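Long-range contacts in Alr1585 protein (PDB 5C2I), which probably uses a bound haem to break down peroxide and oxidise dyes and other substrates, as DyP-type (dye-decolorizing) peroxidases do: residues N25-L30 with T246-G251; N33-G37 with F210-D214. The protein carries 1 engineered substitution. All coordinates share one frame; numbering follows the deposited sequence.

Contact 1 of 2, residues N25-L30 with T246-G251; sequences NLLNDL and TKDSYG
Leu26 lies across the loop that leads from Asp248 into the strand at Tyr250, and its atoms meet that loop in order. The hydrogen on Leu26 CA points almost straight at the carbonyl of Asp248 (Leu26 CA to Asp248 O 3.5 Å, 167° at the hydrogen). Leu26 CB stays beside the same residue, 4.2 Å from Asp248 O. With CG anti to the backbone N (chi1 178°), the branch then swings to the aromatic side chain, Leu26 CG lying 4.1 Å from Tyr250 CD1. At the tip, Leu26 CD1 touches the ring obliquely, 3.6 Å from Tyr250 CD1, the two side chains crossing at about a right angle. Two waters bridge the segments. One donates to Leu26 O and, at 2.7 Å, to Asp248 O, and accepts from Tyr250 N; the other accepts from Leu26 N and donates to Asp248 OD2. Helix 24-29, which precedes strand 42-50 of the N-terminal sheet, is thereby joined to the start of strand 250-261, the strand that pairs with three others in the second antiparallel sheet. This fits the two-domain build of DyP-type peroxidases, each half an alpha+beta domain. The helix's last residue, Asp29, makes the direct polar bond: Ser249 OG donates to Asp29 OD2 at 2.5 Å, arriving nearly in line with the C-O bond. Ser249 OG in turn accepts from Thr246 N and from Thr246 OG1, the latter at 2.7 Å. Thr246 OG1 also accepts from Asp248 N, closing an ST turn, and the hydroxyl is thereby held toward Ser249. Asp29 OD2 is gripped a second time by Ser462 OG, at helix 461-465, while Thr246, whose side chain runs toward that of Asp29, rests CG2 against the carboxylate. Beyond the helix, Leu30 CD1 reaches Tyr250 O at 3.5 Å.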
loop_
_atom_site.group_PDB
_atom_site.type_symbol
_atom_site.label_atom_id
_atom_site.label_comp_id
_atom_site.label_asym_id
_atom_site.label_seq_id
_atom_site.Cartn_x
_atom_site.Cartn_y
_atom_site.Cartn_z
ATOM N N ASN A 25 21.404 -30.019 -23.421
ATOM C CA ASN A 25 21.279 -31.194 -22.537
ATOM C C ASN A 25 21.755 -30.845 -21.130
ATOM O O ASN A 25 21.205 -31.302 -20.113
ATOM C CB ASN A 25 22.056 -32.400 -23.095
ATOM C CG ASN A 25 21.385 -32.982 -24.330
ATOM O OD1 ASN A 25 20.201 -32.766 -24.551
ATOM N ND2 ASN A 25 22.138 -33.682 -25.142
ATOM N N LEU A 26 22.759 -30.000 -21.076
ATOM C CA LEU A 26 23.255 -29.554 -19.795
ATOM C C LEU A 26 22.159 -28.885 -19.005
ATOM O O LEU A 26 21.944 -29.213 -17.832
ATOM C CB LEU A 26 24.417 -28.610 -20.003
ATOM C CG LEU A 26 24.993 -28.044 -18.654
ATOM C CD1 LEU A 26 26.498 -27.936 -18.779
ATOM C CD2 LEU A 26 24.425 -26.698 -18.426
ATOM N N LEU A 27 21.444 -27.952 -19.646
ATOM C CA LEU A 27 20.413 -27.197 -18.942
ATOM C C LEU A 27 19.237 -28.094 -18.485
ATOM O O LEU A 27 18.549 -27.787 -17.526
ATOM C CB LEU A 27 19.878 -26.055 -19.816
ATOM C CG LEU A 27 20.860 -24.925 -20.138
ATOM C CD1 LEU A 27 20.217 -23.882 -21.053
ATOM C CD2 LEU A 27 21.386 -24.264 -18.870
ATOM N N ASN A 28 18.982 -29.176 -19.214
ATOM C CA ASN A 28 17.917 -30.091 -18.877
ATOM C C ASN A 28 18.203 -30.917 -17.642
ATOM O O ASN A 28 17.295 -31.254 -16.920
ATOM C CB ASN A 28 17.669 -31.068 -20.045
ATOM C CG ASN A 28 16.335 -31.779 -19.906
ATOM O OD1 ASN A 28 15.292 -31.151 -19.693
ATOM N ND2 ASN A 28 16.370 -33.118 -19.932
ATOM N N ASP A 29 19.465 -31.240 -17.396
ATOM C CA ASP A 29 19.855 -32.126 -16.274
ATOM C C ASP A 29 20.479 -31.417 -15.101
ATOM O O ASP A 29 20.760 -32.053 -14.041
ATOM C CB ASP A 29 20.804 -33.248 -16.763
ATOM C CG ASP A 29 20.732 -34.514 -15.880
ATOM O OD1 ASP A 29 19.643 -34.769 -15.328
ATOM O OD2 ASP A 29 21.738 -35.286 -15.825
ATOM N N LEU A 30 20.713 -30.116 -15.255
ATOM C CA LEU A 30 21.296 -29.283 -14.171
ATOM C C LEU A 30 20.158 -28.705 -13.367
ATOM O O LEU A 30 19.170 -28.199 -13.945
ATOM C CB LEU A 30 22.102 -28.129 -14.777
ATOM C CG LEU A 30 22.677 -27.073 -13.824
ATOM C CD1 LEU A 30 23.795 -27.696 -12.979
ATOM C CD2 LEU A 30 23.214 -25.891 -14.592
ATOM N N THR A 246 23.691 -38.778 -18.140
ATOM C CA THR A 246 23.602 -38.173 -19.493
ATOM C C THR A 246 25.006 -37.828 -19.864
ATOM O O THR A 246 25.940 -37.980 -19.041
ATOM C CB THR A 246 22.705 -36.911 -19.605
ATOM O OG1 THR A 246 23.354 -35.760 -19.038
ATOM C CG2 THR A 246 21.342 -37.116 -18.911
ATOM N N LYS A 247 25.185 -37.409 -21.121
ATOM C CA LYS A 247 26.515 -37.025 -21.581
ATOM C C LYS A 247 26.915 -35.676 -20.935
ATOM O O LYS A 247 28.082 -35.309 -20.931
ATOM C CB LYS A 247 26.574 -36.908 -23.109
ATOM C CG LYS A 247 26.272 -38.173 -23.892
ATOM C CD LYS A 247 27.238 -39.266 -23.551
ATOM C CE LYS A 247 27.024 -40.413 -24.527
ATOM N NZ LYS A 247 27.257 -41.718 -23.867
ATOM N N ASP A 248 25.930 -34.957 -20.408
ATOM C CA ASP A 248 26.118 -33.618 -19.937
ATOM C C ASP A 248 25.440 -33.413 -18.590
ATOM O O ASP A 248 24.671 -32.494 -18.429
ATOM C CB ASP A 248 25.549 -32.673 -21.025
ATOM C CG ASP A 248 26.512 -32.447 -22.163
ATOM O OD1 ASP A 248 27.745 -32.509 -21.935
ATOM O OD2 ASP A 248 26.053 -32.146 -23.264
ATOM N N SER A 249 25.753 -34.265 -17.626
ATOM C CA SER A 249 25.178 -34.196 -16.265
ATOM C C SER A 249 26.087 -33.460 -15.302
ATOM O O SER A 249 27.195 -33.944 -14.979
ATOM C CB SER A 249 24.979 -35.612 -15.725
ATOM O OG SER A 249 23.981 -36.294 -16.471
ATOM N N TYR A 250 25.629 -32.293 -14.838
ATOM C CA TYR A 250 26.452 -31.421 -14.010
ATOM C C TYR A 250 25.760 -31.058 -12.730
ATOM O O TYR A 250 24.511 -31.123 -12.637
ATOM C CB TYR A 250 26.810 -30.127 -14.772
ATOM C CG TYR A 250 27.833 -30.361 -15.835
ATOM C CD1 TYR A 250 27.484 -30.897 -17.062
ATOM C CD2 TYR A 250 29.185 -30.098 -15.589
ATOM C CE1 TYR A 250 28.438 -31.167 -18.035
ATOM C CE2 TYR A 250 30.135 -30.381 -16.560
ATOM C CZ TYR A 250 29.764 -30.906 -17.770
ATOM O OH TYR A 250 30.721 -31.185 -18.727
ATOM N N GLY A 251 26.591 -30.656 -11.765
ATOM C CA GLY A 251 26.150 -30.162 -10.482
ATOM C C GLY A 251 27.061 -29.014 -10.031
ATOM O O GLY A 251 27.879 -28.499 -10.821
HETATM O O HOH W 1 23.539 -31.006 -16.487
HETATM O O HOH W 2 24.775 -29.914 -23.088
#

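Contact 2 of 2, residues N33-G37 with F210-D214; sequences NILKG and FMKRD
Lys36 and Asp214 form a salt bridge, with Lys36 NZ 2.9 Å from Asp214 OD1. The ammonium meets that oxygen on its syn side, 16° out of the carboxylate plane. The extended part of the lysine lays CG and CD along the other oxygen, Lys36 CD 3.5 Å from Asp214 OD2, and the bend at the last torsion (chi4 56°) then turns NZ to OD1. Arg217 gives OD1 a second cationic partner, one helical turn on in helix 212-221. Asp214 OD2 takes a hydrogen bond from a water at 2.7 Å; the same water donates to Leu35 O and accepts from Met211 N, the N-cap residue of that helix. With an alanine in place of Lys36, the atoms from CG to NZ would go, probably leaving OD1 to Arg217 alone among the partners described and OD2 without the methylenes now lying along it. Further on, Leu35 divides its branches: Leu35 CD2 sits over one face of the Phe210 ring in a CH-pi contact, 4.3 Å from the centroid, and Leu35 CD1 meets Met211 SD at 3.8 Å. Leu35, Phe210 and Met211 thus supply the apolar packing, while the water and the salt bridge hold the two carboxylate oxygens from different partners, which probably limits rotation of the carboxylate.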
loop_
_atom_site.group_PDB
_atom_site.type_symbol
_atom_site.label_atom_id
_atom_site.label_comp_id
_atom_site.label_asym_id
_atom_site.label_seq_id
_atom_site.Cartn_x
_atom_site.Cartn_y
_atom_site.Cartn_z
ATOM N N ASN A 33 18.655 -22.450 -9.954
ATOM C CA ASN A 33 19.193 -21.621 -8.866
ATOM C C ASN A 33 20.711 -21.560 -8.827
ATOM O O ASN A 33 21.276 -20.873 -7.970
ATOM C CB ASN A 33 18.644 -22.084 -7.499
ATOM C CG ASN A 33 18.749 -21.033 -6.408
ATOM O OD1 ASN A 33 18.585 -19.832 -6.643
ATOM N ND2 ASN A 33 18.984 -21.498 -5.185
ATOM N N ILE A 34 21.371 -22.198 -9.780
ATOM C CA ILE A 34 22.816 -22.231 -9.802
ATOM C C ILE A 34 23.341 -21.174 -10.801
ATOM O O ILE A 34 23.911 -20.192 -10.384
ATOM C CB ILE A 34 23.328 -23.643 -10.116
ATOM C CG1 ILE A 34 22.894 -24.616 -8.981
ATOM C CG2 ILE A 34 24.848 -23.666 -10.224
ATOM C CD1 ILE A 34 23.039 -26.112 -9.338
ATOM N N LEU A 35 23.070 -21.365 -12.102
ATOM C CA LEU A 35 23.459 -20.392 -13.113
ATOM C C LEU A 35 22.704 -19.071 -13.016
ATOM O O LEU A 35 23.246 -18.024 -13.402
ATOM C CB LEU A 35 23.315 -20.965 -14.511
ATOM C CG LEU A 35 24.140 -22.216 -14.785
ATOM C CD1 LEU A 35 23.920 -22.678 -16.213
ATOM C CD2 LEU A 35 25.625 -22.011 -14.492
ATOM N N LYS A 36 21.462 -19.138 -12.527
ATOM C CA LYS A 36 20.649 -17.955 -12.298
ATOM C C LYS A 36 19.787 -18.224 -11.097
ATOM O O LYS A 36 19.190 -19.295 -10.961
ATOM C CB LYS A 36 19.769 -17.654 -13.540
ATOM C CG LYS A 36 18.842 -16.437 -13.399
ATOM C CD LYS A 36 18.416 -15.924 -14.777
ATOM C CE LYS A 36 17.263 -14.920 -14.686
ATOM N NZ LYS A 36 17.665 -13.797 -13.779
ATOM N N GLY A 37 19.691 -17.246 -10.213
ATOM C CA GLY A 37 18.892 -17.379 -8.985
ATOM C C GLY A 37 17.416 -17.619 -9.250
ATOM O O GLY A 37 16.870 -17.142 -10.242
ATOM N N PHE A 210 26.219 -15.909 -16.116
ATOM C CA PHE A 210 26.278 -17.076 -17.007
ATOM C C PHE A 210 25.213 -17.092 -18.089
ATOM O O PHE A 210 25.502 -17.426 -19.216
ATOM C CB PHE A 210 26.125 -18.363 -16.171
ATOM C CG PHE A 210 27.120 -18.466 -15.060
ATOM C CD1 PHE A 210 28.419 -18.868 -15.313
ATOM C CD2 PHE A 210 26.773 -18.141 -13.772
ATOM C CE1 PHE A 210 29.348 -18.933 -14.284
ATOM C CE2 PHE A 210 27.703 -18.197 -12.748
ATOM C CZ PHE A 210 28.969 -18.625 -13.023
ATOM N N MET A 211 24.000 -16.702 -17.741
ATOM C CA MET A 211 22.872 -16.769 -18.657
ATOM C C MET A 211 22.688 -15.460 -19.419
ATOM O O MET A 211 22.843 -14.360 -18.829
ATOM C CB MET A 211 21.580 -17.129 -17.892
ATOM C CG MET A 211 21.636 -18.383 -17.045
ATOM S SD MET A 211 22.088 -19.839 -18.004
ATOM C CE MET A 211 20.737 -19.956 -19.126
ATOM N N LYS A 212 22.355 -15.587 -20.688
ATOM C CA LYS A 212 22.135 -14.429 -21.583
ATOM C C LYS A 212 21.246 -13.335 -20.970
ATOM O O LYS A 212 21.566 -12.139 -21.086
ATOM C CB LYS A 212 21.561 -14.852 -22.930
ATOM C CG LYS A 212 21.362 -13.668 -23.907
ATOM C CD LYS A 212 20.961 -14.107 -25.304
ATOM C CE LYS A 212 20.744 -12.893 -26.180
ATOM N NZ LYS A 212 20.413 -13.278 -27.558
ATOM N N ARG A 213 20.140 -13.719 -20.348
ATOM C CA ARG A 213 19.188 -12.720 -19.839
ATOM C C ARG A 213 19.895 -11.821 -18.828
ATOM O O ARG A 213 19.697 -10.587 -18.823
ATOM C CB ARG A 213 17.974 -13.376 -19.170
ATOM C CG ARG A 213 17.089 -14.130 -20.146
ATOM C CD ARG A 213 15.940 -13.313 -20.634
ATOM N NE ARG A 213 15.289 -12.537 -19.580
ATOM C CZ ARG A 213 14.422 -11.555 -19.828
ATOM N NH1 ARG A 213 14.063 -11.266 -21.084
ATOM N NH2 ARG A 213 13.918 -10.858 -18.816
ATOM N N ASP A 214 20.752 -12.420 -18.003
ATOM C CA ASP A 214 21.538 -11.639 -17.047
ATOM C C ASP A 214 22.639 -10.845 -17.695
ATOM O O ASP A 214 22.872 -9.672 -17.332
ATOM C CB ASP A 214 22.161 -12.566 -15.978
ATOM C CG ASP A 214 21.125 -13.173 -15.015
ATOM O OD1 ASP A 214 20.040 -12.599 -14.828
ATOM O OD2 ASP A 214 21.416 -14.234 -14.428
HETATM O O HOH W 3 23.454 -15.892 -14.941
#

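Both contacts are largely buried and share one chain region, helix 24-29 and the loop that follows it, but they fasten it to different elements. Contact 1, its centre about 22 Å from that of the chain, includes two exposed residues and ties the helix to the second sheet by hydroxyl-to-carboxylate hydrogen bonding, two waters and leucine-tyrosine packing. Contact 2, its centre about 13 Å from that of the chain, has no exposed residue, only the partly exposed Lys36; it ties the loop to the start of helix 212-221 by a salt bridge and Leu35 packed on Phe210 and Met211, the Phe210 side chain about 12 Å from the haem. Leu35 joins the contacts: Leu35 CD1 packs 3.7 Å from Leu30 CD2 and also touches Leu27.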